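Local coordinates for hypothetical protein PH1320 (Pyrococcus horikoshii, PDB 2E87) that binds GDP in its Obg-type G domain and is probably a GTP-binding protein of the NOG1 family, its wider cellular role being unknown, at residues A[74-79]-A[243-248]; A[212-217]-A[337-342]. All blocks are in the same frame, centred on the assembly; numbering follows the deposited sequence.

Interaction 1: residues A[74-79]-A[243-248]; sequences LPKFYQ and LRYLGN. With SO4 (sulfate ion), chain D.
Lys-76 lies over one face of the Tyr-245 ring, and its side chain can be followed outward from there. CB stands 4.0 Å from the centroid of the Tyr-245 ring and 22° off the ring normal, a CH-pi contact displaced toward the rim, with CG of the tyrosine its nearest ring atom. CB of Lys-76 also lies close to sulfate oxygen O2, as does CG, both at 3.0 Å, and CD passes 3.9 Å from Tyr-245 CE2. Beyond CD the extended chain carries CE and NZ away from 243-248, so it is the aliphatic root, not the ammonium, that touches the tyrosine.

Helix 76-86, with Pro-75 at its N-cap, belongs to the NOG1 N-terminal helical domain, whereas 243-248 is the loop between helix 234-241 and strand 249-254 of the G domain; the contact thus joins the two parts of the protein. A sulfate, probably from the crystallisation liquor, sits at the helix N-terminus. Its O2 accepts from Lys-76 N over a very short 2.5 Å, at an N-H...O angle of 158°. Water 1 accepts from Phe-77 N and donates to both sulfate O2 and Tyr-245 O, the latter at 3.2 Å, bridging the segments where no direct hydrogen bond does.

The inner half is apolar. Phe-77 CB packs 3.9 Å from Tyr-245 CB, and a CG anti to the backbone N (chi1 171°) places the Phe-77 ring beside Leu-246. Leu-246 CB makes a CH-pi contact 4.3 Å from the centroid of the Phe-77 ring, while its CD2 lies over the same face, displaced from the centre, 4.1 Å from Phe-77 CZ. Leu-246 also packs on Leu-165 and on Gln-217 and Ile-219 of strand 214-220.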
loop_
_atom_site.group_PDB
_atom_site.type_symbol
_atom_site.label_atom_id
_atom_site.label_comp_id
_atom_site.label_asym_id
_atom_site.label_seq_id
_atom_site.Cartn_x
_atom_site.Cartn_y
_atom_site.Cartn_z
ATOM N N LEU A 74 2.801 -7.992 -1.319
ATOM C CA LEU A 74 1.592 -7.188 -1.291
ATOM C C LEU A 74 0.708 -7.380 -2.500
ATOM O O LEU A 74 1.166 -7.771 -3.569
ATOM C CB LEU A 74 1.955 -5.701 -1.183
ATOM C CG LEU A 74 2.669 -5.284 0.109
ATOM C CD1 LEU A 74 2.827 -3.790 0.170
ATOM C CD2 LEU A 74 1.873 -5.762 1.299
ATOM N N PRO A 75 -0.595 -7.144 -2.339
ATOM C CA PRO A 75 -1.476 -7.294 -3.500
ATOM C C PRO A 75 -1.011 -6.236 -4.526
ATOM O O PRO A 75 -0.531 -5.168 -4.137
ATOM C CB PRO A 75 -2.849 -6.979 -2.918
ATOM C CG PRO A 75 -2.739 -7.499 -1.518
ATOM C CD PRO A 75 -1.368 -7.029 -1.090
ATOM N N LYS A 76 -1.134 -6.537 -5.814
ATOM C CA LYS A 76 -0.718 -5.629 -6.882
ATOM C C LYS A 76 -1.200 -4.204 -6.713
ATOM O O LYS A 76 -0.481 -3.266 -7.028
ATOM C CB LYS A 76 -1.172 -6.148 -8.245
ATOM C CG LYS A 76 -0.434 -7.394 -8.686
ATOM C CD LYS A 76 -0.718 -7.746 -10.142
ATOM C CE LYS A 76 0.073 -8.977 -10.587
ATOM N NZ LYS A 76 0.000 -9.190 -12.070
ATOM N N PHE A 77 -2.421 -4.050 -6.221
ATOM C CA PHE A 77 -2.997 -2.732 -6.008
ATOM C C PHE A 77 -2.134 -1.908 -5.058
ATOM O O PHE A 77 -1.837 -0.751 -5.343
ATOM C CB PHE A 77 -4.428 -2.869 -5.466
ATOM C CG PHE A 77 -5.041 -1.573 -5.021
ATOM C CD1 PHE A 77 -5.408 -0.600 -5.948
ATOM C CD2 PHE A 77 -5.237 -1.320 -3.660
ATOM C CE1 PHE A 77 -5.963 0.609 -5.533
ATOM C CE2 PHE A 77 -5.793 -0.112 -3.231
ATOM C CZ PHE A 77 -6.158 0.859 -4.178
ATOM N N TYR A 78 -1.733 -2.501 -3.934
ATOM C CA TYR A 78 -0.887 -1.790 -2.976
ATOM C C TYR A 78 0.532 -1.602 -3.529
ATOM O O TYR A 78 1.185 -0.594 -3.256
ATOM C CB TYR A 78 -0.842 -2.510 -1.630
ATOM C CG TYR A 78 -2.017 -2.190 -0.728
ATOM C CD1 TYR A 78 -2.537 -0.905 -0.675
ATOM C CD2 TYR A 78 -2.593 -3.159 0.087
ATOM C CE1 TYR A 78 -3.585 -0.579 0.147
ATOM C CE2 TYR A 78 -3.664 -2.838 0.933
ATOM C CZ TYR A 78 -4.149 -1.539 0.951
ATOM O OH TYR A 78 -5.185 -1.176 1.774
ATOM N N GLN A 79 1.010 -2.559 -4.312
ATOM C CA GLN A 79 2.338 -2.405 -4.892
ATOM C C GLN A 79 2.307 -1.160 -5.767
ATOM O O GLN A 79 3.234 -0.355 -5.785
ATOM C CB GLN A 79 2.699 -3.622 -5.731
ATOM C CG GLN A 79 3.166 -4.792 -4.900
ATOM C CD GLN A 79 3.449 -6.016 -5.735
ATOM O OE1 GLN A 79 4.069 -5.935 -6.797
ATOM N NE2 GLN A 79 3.000 -7.166 -5.257
ATOM N N LEU A 243 -6.500 1.147 -10.132
ATOM C CA LEU A 243 -7.843 0.588 -9.927
ATOM C C LEU A 243 -8.038 -0.711 -10.713
ATOM O O LEU A 243 -8.925 -1.491 -10.400
ATOM C CB LEU A 243 -8.925 1.622 -10.305
ATOM C CG LEU A 243 -8.917 2.936 -9.492
ATOM C CD1 LEU A 243 -9.989 3.891 -9.989
ATOM C CD2 LEU A 243 -9.132 2.640 -8.023
ATOM N N ARG A 244 -7.189 -0.947 -11.715
ATOM C CA ARG A 244 -7.248 -2.168 -12.524
ATOM C C ARG A 244 -7.030 -3.388 -11.638
ATOM O O ARG A 244 -7.558 -4.475 -11.917
ATOM C CB ARG A 244 -6.149 -2.202 -13.596
ATOM C CG ARG A 244 -6.171 -1.102 -14.635
ATOM C CD ARG A 244 -5.022 -1.298 -15.635
ATOM N NE ARG A 244 -4.923 -0.202 -16.600
ATOM C CZ ARG A 244 -4.009 -0.123 -17.565
ATOM N NH1 ARG A 244 -3.102 -1.082 -17.704
ATOM N NH2 ARG A 244 -3.996 0.920 -18.387
ATOM N N TYR A 245 -6.235 -3.209 -10.589
ATOM C CA TYR A 245 -5.917 -4.296 -9.673
ATOM C C TYR A 245 -6.879 -4.468 -8.498
ATOM O O TYR A 245 -6.771 -5.433 -7.742
ATOM C CB TYR A 245 -4.494 -4.111 -9.160
ATOM C CG TYR A 245 -3.493 -4.030 -10.282
ATOM C CD1 TYR A 245 -2.607 -2.971 -10.372
ATOM C CD2 TYR A 245 -3.434 -5.025 -11.257
ATOM C CE1 TYR A 245 -1.676 -2.898 -11.405
ATOM C CE2 TYR A 245 -2.513 -4.969 -12.288
ATOM C CZ TYR A 245 -1.635 -3.903 -12.358
ATOM O OH TYR A 245 -0.716 -3.849 -13.376
ATOM N N LEU A 246 -7.803 -3.530 -8.345
ATOM C CA LEU A 246 -8.798 -3.568 -7.279
ATOM C C LEU A 246 -10.177 -3.947 -7.838
ATOM O O LEU A 246 -10.815 -4.891 -7.366
ATOM C CB LEU A 246 -8.889 -2.204 -6.615
ATOM C CG LEU A 246 -9.920 -2.016 -5.513
ATOM C CD1 LEU A 246 -9.644 -2.933 -4.330
ATOM C CD2 LEU A 246 -9.848 -0.568 -5.081
ATOM N N GLY A 247 -10.617 -3.210 -8.856
ATOM C CA GLY A 247 -11.916 -3.454 -9.458
ATOM C C GLY A 247 -12.093 -4.743 -10.232
ATOM O O GLY A 247 -11.195 -5.184 -10.937
ATOM N N ASN A 248 -13.272 -5.347 -10.107
ATOM C CA ASN A 248 -13.581 -6.593 -10.810
ATOM C C ASN A 248 -14.737 -6.333 -11.764
ATOM O O ASN A 248 -15.094 -7.177 -12.579
ATOM C CB ASN A 248 -13.964 -7.671 -9.801
ATOM C CG ASN A 248 -12.888 -7.889 -8.763
ATOM O OD1 ASN A 248 -11.825 -8.416 -9.070
ATOM N ND2 ASN A 248 -13.145 -7.464 -7.531
HETATM S S SO4 D . -3.317 -9.603 -6.308
HETATM O O1 SO4 D . -4.594 -9.243 -5.516
HETATM O O2 SO4 D . -2.491 -8.395 -6.690
HETATM O O3 SO4 D . -2.475 -10.528 -5.430
HETATM O O4 SO4 D . -3.688 -10.281 -7.636
HETATM O O HOH W 1 -4.279 -6.655 -6.198
#

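Interaction 2: residues A[212-217]-A[337-342]; sequences GYFRYQ and LAEKVA
Phe-214 and Tyr-216 face Ala-338 from strand 214-220, part of the mixed beta-sheet of the P-loop GTPase fold, while Ala-338 belongs to the long C-terminal helix 323-350 packed against it. The axes of strand 214-217 and helix 337-342 approach to 9.1 Å and run at 114° between their N-to-C directions, so the helix crosses the strand steeply and meets it through a few side chains.

Apolar packing carries the contact. The small methyl of Ala-338 points at the strand, and CD2 of Phe-214 reaches it at 3.6 Å. The methyl approaches this ring obliquely, neither squarely above its face nor in its plane. The bond to CB of Phe-214 already points to the helix, and chi1 of -57° turns the ring, beside the backbone N, so that CD2 meets the methyl. Tyr-216, two residues along the strand, brings its phenol end to the same methyl: OH lies 4.1 Å from Ala-338 CB. Its ring also meets that of Phe-209 of the adjacent strand 204-211, nearly parallel to it, and touches Leu-334 and Arg-335 one helical turn before Ala-338. Within 212-217, Tyr-213, just before the strand, adds ring-on-ring packing: its CE1 sits 3.6 Å above the plane of the Phe-214 ring, toward its rim.

No hydrogen bond joins the two segments, and Glu-339 takes part through its aliphatic stem. It runs obliquely across the tip of Phe-214, with the carboxylate and ring planes 65° apart; its CG methylene does the touching, 3.6 Å from Phe-214 CE2 and 3.8 Å from Phe-214 CZ.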
loop_
_atom_site.group_PDB
_atom_site.type_symbol
_atom_site.label_atom_id
_atom_site.label_comp_id
_atom_site.label_asym_id
_atom_site.label_seq_id
_atom_site.Cartn_x
_atom_site.Cartn_y
_atom_site.Cartn_z
ATOM N N GLY A 212 -26.641 -13.250 0.392
ATOM C CA GLY A 212 -26.395 -14.588 0.888
ATOM C C GLY A 212 -25.346 -14.353 1.962
ATOM O O GLY A 212 -25.550 -13.526 2.855
ATOM N N TYR A 213 -24.222 -15.052 1.889
ATOM C CA TYR A 213 -23.169 -14.821 2.871
ATOM C C TYR A 213 -21.941 -14.231 2.155
ATOM O O TYR A 213 -20.843 -14.193 2.701
ATOM C CB TYR A 213 -22.832 -16.118 3.630
ATOM C CG TYR A 213 -22.359 -17.268 2.773
ATOM C CD1 TYR A 213 -21.045 -17.330 2.325
ATOM C CD2 TYR A 213 -23.221 -18.310 2.424
ATOM C CE1 TYR A 213 -20.592 -18.401 1.554
ATOM C CE2 TYR A 213 -22.778 -19.388 1.645
ATOM C CZ TYR A 213 -21.458 -19.422 1.221
ATOM O OH TYR A 213 -20.984 -20.488 0.503
ATOM N N PHE A 214 -22.154 -13.754 0.932
ATOM C CA PHE A 214 -21.086 -13.153 0.144
ATOM C C PHE A 214 -21.138 -11.629 0.257
ATOM O O PHE A 214 -22.212 -11.025 0.334
ATOM C CB PHE A 214 -21.197 -13.558 -1.329
ATOM C CG PHE A 214 -21.180 -15.047 -1.556
ATOM C CD1 PHE A 214 -22.335 -15.810 -1.368
ATOM C CD2 PHE A 214 -20.006 -15.693 -1.936
ATOM C CE1 PHE A 214 -22.314 -17.191 -1.555
ATOM C CE2 PHE A 214 -19.970 -17.063 -2.126
ATOM C CZ PHE A 214 -21.125 -17.818 -1.937
ATOM N N ARG A 215 -19.964 -11.011 0.287
ATOM C CA ARG A 215 -19.880 -9.568 0.390
ATOM C C ARG A 215 -19.354 -8.980 -0.908
ATOM O O ARG A 215 -18.491 -9.571 -1.569
ATOM C CB ARG A 215 -18.985 -9.189 1.565
ATOM C CG ARG A 215 -19.558 -9.634 2.910
ATOM C CD ARG A 215 -18.458 -9.885 3.939
ATOM N NE ARG A 215 -18.457 -8.902 5.020
ATOM C CZ ARG A 215 -19.419 -8.787 5.933
ATOM N NH1 ARG A 215 -20.469 -9.597 5.903
ATOM N NH2 ARG A 215 -19.330 -7.859 6.875
ATOM N N TYR A 216 -19.916 -7.837 -1.292
ATOM C CA TYR A 216 -19.486 -7.145 -2.500
ATOM C C TYR A 216 -19.078 -5.744 -2.120
ATOM O O TYR A 216 -19.830 -5.028 -1.462
ATOM C CB TYR A 216 -20.604 -7.077 -3.532
ATOM C CG TYR A 216 -21.017 -8.426 -4.027
ATOM C CD1 TYR A 216 -21.975 -9.166 -3.351
ATOM C CD2 TYR A 216 -20.413 -8.993 -5.147
ATOM C CE1 TYR A 216 -22.322 -10.439 -3.770
ATOM C CE2 TYR A 216 -20.753 -10.264 -5.570
ATOM C CZ TYR A 216 -21.711 -10.983 -4.872
ATOM O OH TYR A 216 -22.056 -12.256 -5.264
ATOM N N GLN A 217 -17.875 -5.357 -2.516
ATOM C CA GLN A 217 -17.391 -4.027 -2.201
ATOM C C GLN A 217 -17.760 -3.023 -3.319
ATOM O O GLN A 217 -17.653 -3.331 -4.502
ATOM C CB GLN A 217 -15.874 -4.069 -2.002
ATOM C CG GLN A 217 -15.309 -2.793 -1.420
ATOM C CD GLN A 217 -13.827 -2.880 -1.147
ATOM O OE1 GLN A 217 -13.023 -3.138 -2.051
ATOM N NE2 GLN A 217 -13.450 -2.663 0.106
ATOM N N LEU A 337 -16.865 -15.082 -9.048
ATOM C CA LEU A 337 -15.601 -14.654 -8.466
ATOM C C LEU A 337 -15.672 -14.717 -6.945
ATOM O O LEU A 337 -14.694 -15.053 -6.290
ATOM C CB LEU A 337 -15.253 -13.226 -8.895
ATOM C CG LEU A 337 -14.000 -12.678 -8.198
ATOM C CD1 LEU A 337 -12.809 -13.570 -8.522
ATOM C CD2 LEU A 337 -13.725 -11.246 -8.633
ATOM N N ALA A 338 -16.831 -14.385 -6.385
ATOM C CA ALA A 338 -17.007 -14.407 -4.935
ATOM C C ALA A 338 -16.848 -15.827 -4.377
ATOM O O ALA A 338 -16.261 -16.023 -3.313
ATOM C CB ALA A 338 -18.380 -13.852 -4.569
ATOM N N GLU A 339 -17.378 -16.813 -5.101
ATOM C CA GLU A 339 -17.283 -18.211 -4.680
ATOM C C GLU A 339 -15.836 -18.683 -4.818
ATOM O O GLU A 339 -15.314 -19.376 -3.948
ATOM C CB GLU A 339 -18.223 -19.091 -5.523
ATOM C CG GLU A 339 -19.707 -18.744 -5.338
ATOM C CD GLU A 339 -20.649 -19.535 -6.249
ATOM O OE1 GLU A 339 -20.376 -19.645 -7.464
ATOM O OE2 GLU A 339 -21.681 -20.029 -5.750
ATOM N N LYS A 340 -15.191 -18.287 -5.909
ATOM C CA LYS A 340 -13.803 -18.654 -6.148
ATOM C C LYS A 340 -12.893 -18.055 -5.083
ATOM O O LYS A 340 -11.952 -18.703 -4.644
ATOM C CB LYS A 340 -13.347 -18.184 -7.532
ATOM C CG LYS A 340 -11.890 -18.480 -7.820
ATOM C CD LYS A 340 -11.622 -18.481 -9.315
ATOM C CE LYS A 340 -10.251 -19.064 -9.637
ATOM N NZ LYS A 340 -10.119 -19.429 -11.080
ATOM N N VAL A 341 -13.167 -16.813 -4.686
ATOM C CA VAL A 341 -12.377 -16.146 -3.654
ATOM C C VAL A 341 -12.551 -16.903 -2.347
ATOM O O VAL A 341 -11.581 -17.203 -1.655
ATOM C CB VAL A 341 -12.830 -14.678 -3.439
ATOM C CG1 VAL A 341 -12.207 -14.114 -2.174
ATOM C CG2 VAL A 341 -12.415 -13.830 -4.624
ATOM N N ALA A 342 -13.801 -17.208 -2.021
ATOM C CA ALA A 342 -14.118 -17.932 -0.800
ATOM C C ALA A 342 -13.356 -19.264 -0.732
ATOM O O ALA A 342 -12.729 -19.574 0.284
ATOM C CB ALA A 342 -15.626 -18.174 -0.722
#

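In the fold
Both contacts involve the G domain, with their centres about 17 Å apart, but they differ in depth and chemistry. Interaction 1 is partly buried: its outer half, exposed, combines an aliphatic-aromatic contact with water and sulfate, whereas its inner half is apolar. Interaction 2 is mainly buried and has no hydrogen bond between its segments. The first joins the helical domain to a G-domain loop; the second holds the C-terminal helix against the sheet. They meet directly, since Leu-246 touches Gln-217 and Asn-248 touches Leu-337, and strand 214-220 belongs to interaction 2 and also receives Leu-246 of interaction 1. Neither lies at the GDP site.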